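Local atomic coordinates of 75aa long hypothetical regulatory protein AsnC (Pyrococcus horikoshii, PDB entry 2CVI), a protein that is of unknown function but belongs to the Lrp/AsnC ligand-binding-domain family, and probably acts as a self-associating regulatory protein. Residues A[4-9]-A[53-58]; A[20-25]-A[38-43]. One frame throughout, in Å; residues are numbered along the deposited sequence.

From the N terminus, strand 2-10 comes first and carries residues 4-9; helix 15-23 follows, then strands 28-33 and 40-46, and helix 49-59. Interaction 2 closes the shorter loop, bringing residues 38-43 back onto residues 20-25 after 12 intervening residues. Interaction 1 closes the longer one, from 4-9 to 53-58, and interaction 2 is nested wholly inside it. Strands 2-10 and 40-46 are sheet neighbours, probably hydrogen-bonded through Ile-6 N and Val-42 O (2.8 Å). Each contact packs one helix against this antiparallel sheet. The centres of the two interactions are about 10 Å apart, and together they tie both helices of this ferredoxin-like α/β fold to its inner strands.

Interaction 1: residues A[4-9]-A[53-58]; sequences AFILMV and DQFITE
Ile-6 turns its CG1 branch to lie anti to the carbonyl carbon (chi1 -57°) and then extends it (chi2 172°), which carries CD1 away from strand 2-10 toward the helix. On the other side, Phe-55 sets CG anti to its backbone N (chi1 -177°), swinging the ring off helix 49-59 toward the sheet. The two side chains meet at an oblique angle: Ile-6 CD1 lies 3.7 Å from Phe-55 CE2 and 3.8 Å from Phe-55 CD2. The methyl sits at the rim of the ring, near its plane, so this is edge packing and not a CH-pi contact over the face. Ile-56 completes the contact, its CG1 standing 4.0 Å from the same Ile-6 CD1. One methyl therefore carries every close approach, in line with the modest 120 Å² buried in total. The backbones come nearest at Ile-6 CA and Ile-56 CA, 8.3 Å apart. No hydrogen bond crosses the interface; the interaction is purely apolar. The packing joins helix 49-59 to an inner strand of the sheet: Ile-6 also touches Val-42 of strand 40-46 and Thr-69 and Thr-71 of strand 66-77, Ile-56 rests on Thr-71, and Phe-55 reaches Met-25 and Glu-27 in the loop after helix 15-23.

Interaction 2: residues A[20-25]-A[38-43]; sequences EKLLAM and YDLIVK. With K (potassium ion), chain C.
The methyl ends of Leu-22 and Leu-40 meet head on, Leu-22 CD1 standing 3.3 Å from Leu-40 CD2, closer than two methyl carbons normally stand. The same Leu-22 CD1 lies 3.8 Å from Val-42 CG1, and the Val-42 side chain runs roughly perpendicular to that of Leu-22. Both partners project from one face of strand 40-46, two residues apart, and a single methyl meets both. In Leu-22, CG stands anti to the carbonyl carbon (chi1 -71°) and chi2 of 168° extends CD1 onward to the strand. Around this first shell, Ile-60 and Met-63 also touch Leu-22, while Val-18 and Met-19 of helix 15-23 pack on Leu-40. On the strand, a classic beta bulge places Asp-39 and Leu-40 opposite Met-8. Just after Leu-22 the backbone is held by a hydrogen bond from Met-25 N to Leu-22 O (2.9 Å). Here a potassium ion is held by Leu-23 O at 2.6 Å and Met-25 O at 2.7 Å, together with Val-28 O. A water that donates to Ala-24 O lies farther from the potassium ion, at 3.3 Å. The chemistry thus divides in two: a buried, wholly apolar contact packs helix 15-23 against strand 40-46, while close by the potassium ion is gripped by neutral backbone carbonyl oxygens, which are common ligands of this metal.

Interaction 1: residues A[4-9]-A[53-58]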
ATOM      1  N   ALA A   4       3.792   7.029   6.096  1.00 14.85           N
ATOM      2  CA  ALA A   4       2.457   6.435   6.162  1.00 13.96           C
ATOM      3  C   ALA A   4       1.888   6.168   4.783  1.00 14.24           C
ATOM      4  O   ALA A   4       2.312   6.759   3.805  1.00 14.28           O
ATOM      5  CB  ALA A   4       1.496   7.386   6.944  1.00 13.08           C
ATOM      6  N   PHE A   5       0.951   5.233   4.711  1.00 12.77           N
ATOM      7  CA  PHE A   5       0.247   4.961   3.469  1.00 12.87           C
ATOM      8  C   PHE A   5      -1.196   5.369   3.704  1.00 15.22           C
ATOM      9  O   PHE A   5      -1.803   4.959   4.701  1.00 16.72           O
ATOM     10  CB  PHE A   5       0.284   3.473   3.130  1.00 12.88           C
ATOM     11  CG  PHE A   5       1.577   3.037   2.547  1.00 13.33           C
ATOM     12  CD1 PHE A   5       1.770   3.059   1.163  1.00 13.97           C
ATOM     13  CD2 PHE A   5       2.627   2.672   3.378  1.00 15.71           C
ATOM     14  CE1 PHE A   5       2.981   2.744   0.611  1.00 14.20           C
ATOM     15  CE2 PHE A   5       3.872   2.339   2.860  1.00 16.05           C
ATOM     16  CZ  PHE A   5       4.064   2.377   1.458  1.00 16.01           C
ATOM     17  N   ILE A   6      -1.721   6.206   2.820  1.00 14.43           N
ATOM     18  CA  ILE A   6      -3.114   6.639   2.947  1.00 14.35           C
ATOM     19  C   ILE A   6      -3.911   5.905   1.855  1.00 13.58           C
ATOM     20  O   ILE A   6      -3.593   6.068   0.662  1.00 14.54           O
ATOM     21  CB  ILE A   6      -3.261   8.159   2.742  1.00 14.07           C
ATOM     22  CG1 ILE A   6      -2.389   8.964   3.718  1.00 15.09           C
ATOM     23  CG2 ILE A   6      -4.763   8.531   3.001  1.00 14.74           C
ATOM     24  CD1 ILE A   6      -2.380  10.467   3.404  1.00 17.34           C
ATOM     25  N   LEU A   7      -4.893   5.097   2.243  1.00 12.78           N
ATOM     26  CA  LEU A   7      -5.728   4.342   1.301  1.00 13.78           C
ATOM     27  C   LEU A   7      -6.968   5.181   1.082  1.00 13.76           C
ATOM     28  O   LEU A   7      -7.594   5.610   2.051  1.00 14.55           O
ATOM     29  CB  LEU A   7      -6.085   2.958   1.879  1.00 17.77           C
ATOM     30  CG  LEU A   7      -5.036   1.837   2.053  1.00 23.17           C
ATOM     31  CD1 LEU A   7      -4.615   1.296   0.716  1.00 24.74           C
ATOM     32  CD2 LEU A   7      -3.860   2.293   2.900  1.00 24.48           C
ATOM     33  N   MET A   8      -7.330   5.412  -0.176  1.00 12.66           N
ATOM     34  CA  MET A   8      -8.429   6.305  -0.502  1.00 13.08           C
ATOM     35  C   MET A   8      -9.527   5.738  -1.363  1.00 13.67           C
ATOM     36  O   MET A   8      -9.272   4.937  -2.269  1.00 13.58           O
ATOM     37  CB  MET A   8      -7.890   7.537  -1.230  1.00 13.61           C
ATOM     38  CG  MET A   8      -6.663   8.205  -0.537  1.00 13.77           C
ATOM     39  SD  MET A   8      -6.210   9.679  -1.473  1.00 17.45           S
ATOM     40  CE  MET A   8      -4.861  10.346  -0.393  1.00 16.29           C
ATOM     41  N   VAL A   9     -10.758   6.182  -1.067  1.00 14.32           N
ATOM     42  CA  VAL A   9     -11.956   5.858  -1.861  1.00 16.22           C
ATOM     43  C   VAL A   9     -12.211   7.162  -2.596  1.00 16.95           C
ATOM     44  O   VAL A   9     -12.224   8.244  -2.013  1.00 16.43           O
ATOM     45  CB  VAL A   9     -13.166   5.511  -0.981  1.00 16.34           C
ATOM     46  CG1 VAL A   9     -14.425   5.373  -1.868  1.00 18.20           C
ATOM     47  CG2 VAL A   9     -12.907   4.270  -0.203  1.00 15.81           C
ATOM     48  N   ASP A  53      -1.563  14.319  10.494  1.00 14.64           N
ATOM     49  CA  ASP A  53      -2.959  14.486  10.852  1.00 15.09           C
ATOM     50  C   ASP A  53      -3.566  15.657  10.099  1.00 15.68           C
ATOM     51  O   ASP A  53      -4.677  15.561   9.563  1.00 17.18           O
ATOM     52  CB  ASP A  53      -3.068  14.696  12.368  1.00 16.78           C
ATOM     53  CG  ASP A  53      -4.449  14.424  12.884  1.00 20.99           C
ATOM     54  OD1 ASP A  53      -5.131  13.524  12.346  1.00 24.36           O
ATOM     55  OD2 ASP A  53      -4.852  15.111  13.836  1.00 23.94           O
ATOM     56  N   GLN A  54      -2.838  16.769  10.038  1.00 16.20           N
ATOM     57  CA  GLN A  54      -3.331  17.926   9.327  1.00 18.32           C
ATOM     58  C   GLN A  54      -3.433  17.653   7.842  1.00 16.98           C
ATOM     59  O   GLN A  54      -4.374  18.115   7.196  1.00 18.30           O
ATOM     60  CB  GLN A  54      -2.454  19.141   9.624  1.00 20.05           C
ATOM     61  CG  GLN A  54      -2.586  19.508  11.081  1.00 26.99           C
ATOM     62  CD  GLN A  54      -1.788  20.730  11.469  1.00 29.73           C
ATOM     63  OE1 GLN A  54      -1.150  21.369  10.630  1.00 33.23           O
ATOM     64  NE2 GLN A  54      -1.828  21.069  12.753  1.00 30.44           N
ATOM     65  N   PHE A  55      -2.500  16.898   7.283  1.00 15.29           N
ATOM     66  CA  PHE A  55      -2.590  16.565   5.865  1.00 17.08           C
ATOM     67  C   PHE A  55      -3.864  15.770   5.592  1.00 16.34           C
ATOM     68  O   PHE A  55      -4.583  16.051   4.623  1.00 15.62           O
ATOM     69  CB  PHE A  55      -1.366  15.740   5.474  1.00 16.93           C
ATOM     70  CG  PHE A  55      -1.310  15.386   4.021  1.00 17.54           C
ATOM     71  CD1 PHE A  55      -0.722  16.264   3.118  1.00 20.31           C
ATOM     72  CD2 PHE A  55      -1.867  14.196   3.543  1.00 17.81           C
ATOM     73  CE1 PHE A  55      -0.683  15.959   1.754  1.00 19.56           C
ATOM     74  CE2 PHE A  55      -1.837  13.877   2.160  1.00 17.07           C
ATOM     75  CZ  PHE A  55      -1.238  14.770   1.279  1.00 18.18           C
ATOM     76  N   ILE A  56      -4.127  14.761   6.422  1.00 15.49           N
ATOM     77  CA  ILE A  56      -5.288  13.902   6.252  1.00 15.30           C
ATOM     78  C   ILE A  56      -6.615  14.614   6.465  1.00 16.41           C
ATOM     79  O   ILE A  56      -7.544  14.411   5.692  1.00 15.91           O
ATOM     80  CB  ILE A  56      -5.203  12.714   7.258  1.00 15.49           C
ATOM     81  CG1 ILE A  56      -4.068  11.773   6.839  1.00 17.34           C
ATOM     82  CG2 ILE A  56      -6.549  11.965   7.345  1.00 18.52           C
ATOM     83  CD1 ILE A  56      -3.785  10.677   7.840  1.00 20.90           C
ATOM     84  N   THR A  57      -6.725  15.449   7.492  1.00 18.23           N
ATOM     85  CA  THR A  57      -8.037  16.053   7.722  1.00 18.39           C
ATOM     86  C   THR A  57      -8.243  17.415   7.057  1.00 18.70           C
ATOM     87  O   THR A  57      -9.388  17.767   6.695  1.00 20.66           O
ATOM     88  CB  THR A  57      -8.337  16.114   9.222  1.00 20.48           C
ATOM     89  OG1 THR A  57      -7.485  17.093   9.795  1.00 21.74           O
ATOM     90  CG2 THR A  57      -8.081  14.741   9.914  1.00 21.66           C
ATOM     91  N   GLU A  58      -7.167  18.151   6.819  1.00 17.60           N
ATOM     92  CA  GLU A  58      -7.296  19.435   6.134  1.00 18.05           C
ATOM     93  C   GLU A  58      -6.963  19.418   4.650  1.00 19.26           C
ATOM     94  O   GLU A  58      -7.801  19.784   3.832  1.00 18.48           O
ATOM     95  CB  GLU A  58      -6.432  20.505   6.777  1.00 20.37           C
ATOM     96  CG  GLU A  58      -6.622  20.638   8.281  1.00 21.29           C
ATOM     97  CD  GLU A  58      -5.731  21.734   8.871  1.00 24.35           C
ATOM     98  OE1 GLU A  58      -5.334  21.651  10.053  1.00 23.21           O
ATOM     99  OE2 GLU A  58      -5.430  22.702   8.154  1.00 26.52           O
TER

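Interaction 2: residues A[20-25]-A[38-43]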
ATOM      1  N   GLU A  20      -2.605  13.270  -9.773  1.00 23.63           N
ATOM      2  CA  GLU A  20      -1.653  14.298 -10.151  1.00 23.82           C
ATOM      3  C   GLU A  20      -1.620  15.456  -9.177  1.00 22.43           C
ATOM      4  O   GLU A  20      -0.549  16.017  -8.910  1.00 21.96           O
ATOM      5  CB  GLU A  20      -1.899  14.759 -11.572  1.00 25.73           C
ATOM      6  CG  GLU A  20      -1.513  13.650 -12.559  1.00 31.16           C
ATOM      7  CD  GLU A  20      -0.174  12.971 -12.198  1.00 33.86           C
ATOM      8  OE1 GLU A  20      -0.203  11.789 -11.763  1.00 35.42           O
ATOM      9  OE2 GLU A  20       0.903  13.620 -12.341  1.00 35.20           O
ATOM     10  N   LYS A  21      -2.770  15.827  -8.615  1.00 21.25           N
ATOM     11  CA  LYS A  21      -2.748  16.889  -7.625  1.00 21.06           C
ATOM     12  C   LYS A  21      -2.022  16.401  -6.386  1.00 20.06           C
ATOM     13  O   LYS A  21      -1.316  17.168  -5.734  1.00 21.32           O
ATOM     14  CB  LYS A  21      -4.150  17.324  -7.212  1.00 22.59           C
ATOM     15  CG  LYS A  21      -4.871  18.189  -8.240  1.00 25.15           C
ATOM     16  CD  LYS A  21      -6.253  18.590  -7.665  1.00 28.42           C
ATOM     17  CE  LYS A  21      -6.986  19.585  -8.566  1.00 30.69           C
ATOM     18  NZ  LYS A  21      -7.511  19.044  -9.846  1.00 34.28           N
ATOM     19  N   LEU A  22      -2.208  15.121  -6.054  1.00 19.78           N
ATOM     20  CA  LEU A  22      -1.541  14.564  -4.883  1.00 20.49           C
ATOM     21  C   LEU A  22      -0.043  14.498  -5.075  1.00 20.21           C
ATOM     22  O   LEU A  22       0.702  14.918  -4.227  1.00 18.63           O
ATOM     23  CB  LEU A  22      -2.078  13.154  -4.545  1.00 20.68           C
ATOM     24  CG  LEU A  22      -3.496  13.083  -3.980  1.00 23.33           C
ATOM     25  CD1 LEU A  22      -3.951  11.645  -3.982  1.00 25.28           C
ATOM     26  CD2 LEU A  22      -3.520  13.669  -2.583  1.00 23.74           C
ATOM     27  N   LEU A  23       0.393  13.960  -6.217  1.00 19.65           N
ATOM     28  CA  LEU A  23       1.814  13.828  -6.464  1.00 20.52           C
ATOM     29  C   LEU A  23       2.547  15.164  -6.454  1.00 20.66           C
ATOM     30  O   LEU A  23       3.741  15.220  -6.168  1.00 22.46           O
ATOM     31  CB  LEU A  23       2.041  13.119  -7.800  1.00 21.68           C
ATOM     32  CG  LEU A  23       2.054  11.607  -7.609  1.00 24.08           C
ATOM     33  CD1 LEU A  23       2.010  10.922  -8.988  1.00 25.33           C
ATOM     34  CD2 LEU A  23       3.290  11.195  -6.763  1.00 20.57           C
ATOM     35  N   ALA A  24       1.828  16.247  -6.759  1.00 20.45           N
ATOM     36  CA  ALA A  24       2.459  17.568  -6.781  1.00 19.95           C
ATOM     37  C   ALA A  24       2.705  18.093  -5.376  1.00 21.39           C
ATOM     38  O   ALA A  24       3.450  19.041  -5.173  1.00 20.77           O
ATOM     39  CB  ALA A  24       1.598  18.545  -7.571  1.00 18.24           C
ATOM     40  N   MET A  25       2.079  17.445  -4.389  1.00 21.88           N
ATOM     41  CA  MET A  25       2.254  17.912  -3.010  1.00 22.81           C
ATOM     42  C   MET A  25       3.564  17.415  -2.440  1.00 22.78           C
ATOM     43  O   MET A  25       3.940  16.249  -2.594  1.00 21.18           O
ATOM     44  CB  MET A  25       1.096  17.444  -2.122  1.00 22.02           C
ATOM     45  CG  MET A  25      -0.245  17.979  -2.531  1.00 24.94           C
ATOM     46  SD  MET A  25      -1.612  17.252  -1.633  1.00 26.17           S
ATOM     47  CE  MET A  25      -3.005  18.116  -2.430  1.00 27.75           C
ATOM     48  N   TYR A  38      -9.844  -0.215  -2.062  1.00 15.59           N
ATOM     49  CA  TYR A  38      -9.576   1.200  -2.228  1.00 15.93           C
ATOM     50  C   TYR A  38      -9.224   1.500  -3.680  1.00 15.13           C
ATOM     51  O   TYR A  38      -8.868   0.587  -4.449  1.00 17.53           O
ATOM     52  CB  TYR A  38      -8.428   1.608  -1.308  1.00 16.51           C
ATOM     53  CG  TYR A  38      -8.785   1.480   0.164  1.00 16.19           C
ATOM     54  CD1 TYR A  38      -9.485   2.496   0.818  1.00 18.00           C
ATOM     55  CD2 TYR A  38      -8.451   0.336   0.874  1.00 17.95           C
ATOM     56  CE1 TYR A  38      -9.858   2.370   2.171  1.00 19.82           C
ATOM     57  CE2 TYR A  38      -8.814   0.196   2.231  1.00 18.49           C
ATOM     58  CZ  TYR A  38      -9.506   1.214   2.853  1.00 19.45           C
ATOM     59  OH  TYR A  38      -9.831   1.082   4.180  1.00 21.29           O
ATOM     60  N   ASP A  39      -9.343   2.770  -4.049  1.00 13.89           N
ATOM     61  CA  ASP A  39      -9.070   3.258  -5.396  1.00 12.73           C
ATOM     62  C   ASP A  39      -7.711   3.852  -5.623  1.00 14.81           C
ATOM     63  O   ASP A  39      -7.222   3.901  -6.763  1.00 14.71           O
ATOM     64  CB  ASP A  39     -10.110   4.327  -5.766  1.00 14.81           C
ATOM     65  CG  ASP A  39     -11.523   3.799  -5.676  1.00 16.43           C
ATOM     66  OD1 ASP A  39     -11.829   2.822  -6.405  1.00 15.78           O
ATOM     67  OD2 ASP A  39     -12.323   4.359  -4.903  1.00 15.64           O
ATOM     68  N   LEU A  40      -7.142   4.392  -4.546  1.00 14.26           N
ATOM     69  CA  LEU A  40      -5.844   5.039  -4.651  1.00 16.29           C
ATOM     70  C   LEU A  40      -5.045   4.773  -3.395  1.00 16.29           C
ATOM     71  O   LEU A  40      -5.600   4.719  -2.306  1.00 17.39           O
ATOM     72  CB  LEU A  40      -6.033   6.572  -4.831  1.00 20.22           C
ATOM     73  CG  LEU A  40      -4.874   7.541  -5.118  1.00 23.58           C
ATOM     74  CD1 LEU A  40      -4.117   7.098  -6.368  1.00 24.95           C
ATOM     75  CD2 LEU A  40      -5.436   8.963  -5.301  1.00 24.88           C
ATOM     76  N   ILE A  41      -3.741   4.558  -3.553  1.00 14.89           N
ATOM     77  CA  ILE A  41      -2.854   4.370  -2.404  1.00 15.34           C
ATOM     78  C   ILE A  41      -1.742   5.399  -2.554  1.00 15.86           C
ATOM     79  O   ILE A  41      -1.119   5.509  -3.602  1.00 15.15           O
ATOM     80  CB  ILE A  41      -2.194   3.017  -2.372  1.00 17.22           C
ATOM     81  CG1 ILE A  41      -3.232   1.942  -2.155  1.00 20.71           C
ATOM     82  CG2 ILE A  41      -1.148   2.984  -1.179  1.00 18.49           C
ATOM     83  CD1 ILE A  41      -2.635   0.570  -2.103  1.00 21.99           C
ATOM     84  N   VAL A  42      -1.488   6.143  -1.489  1.00 14.09           N
ATOM     85  CA  VAL A  42      -0.468   7.176  -1.530  1.00 15.68           C
ATOM     86  C   VAL A  42       0.499   6.995  -0.363  1.00 14.95           C
ATOM     87  O   VAL A  42       0.088   6.658   0.758  1.00 15.68           O
ATOM     88  CB  VAL A  42      -1.138   8.565  -1.484  1.00 19.30           C
ATOM     89  CG1 VAL A  42      -2.331   8.574  -2.478  1.00 21.34           C
ATOM     90  CG2 VAL A  42      -1.592   8.921  -0.089  1.00 24.43           C
ATOM     91  N   LYS A  43       1.796   7.131  -0.633  1.00 12.86           N
ATOM     92  CA  LYS A  43       2.815   7.014   0.416  1.00 14.24           C
ATOM     93  C   LYS A  43       3.208   8.448   0.731  1.00 15.53           C
ATOM     94  O   LYS A  43       3.590   9.210  -0.158  1.00 15.66           O
ATOM     95  CB  LYS A  43       4.087   6.231  -0.029  1.00 14.67           C
ATOM     96  CG  LYS A  43       5.050   5.929   1.156  1.00 17.60           C
ATOM     97  CD  LYS A  43       6.371   5.236   0.728  1.00 17.02           C
ATOM     98  CE  LYS A  43       7.190   4.797   1.935  1.00 19.07           C
ATOM     99  NZ  LYS A  43       8.579   4.447   1.482  1.00 21.00           N
TER
HETATM  100  K     K C1091       5.608  15.027  -4.354  1.00 22.04           K
HETATM  101  O   HOH W   1       6.247  18.223  -4.495  1.00 26.65           O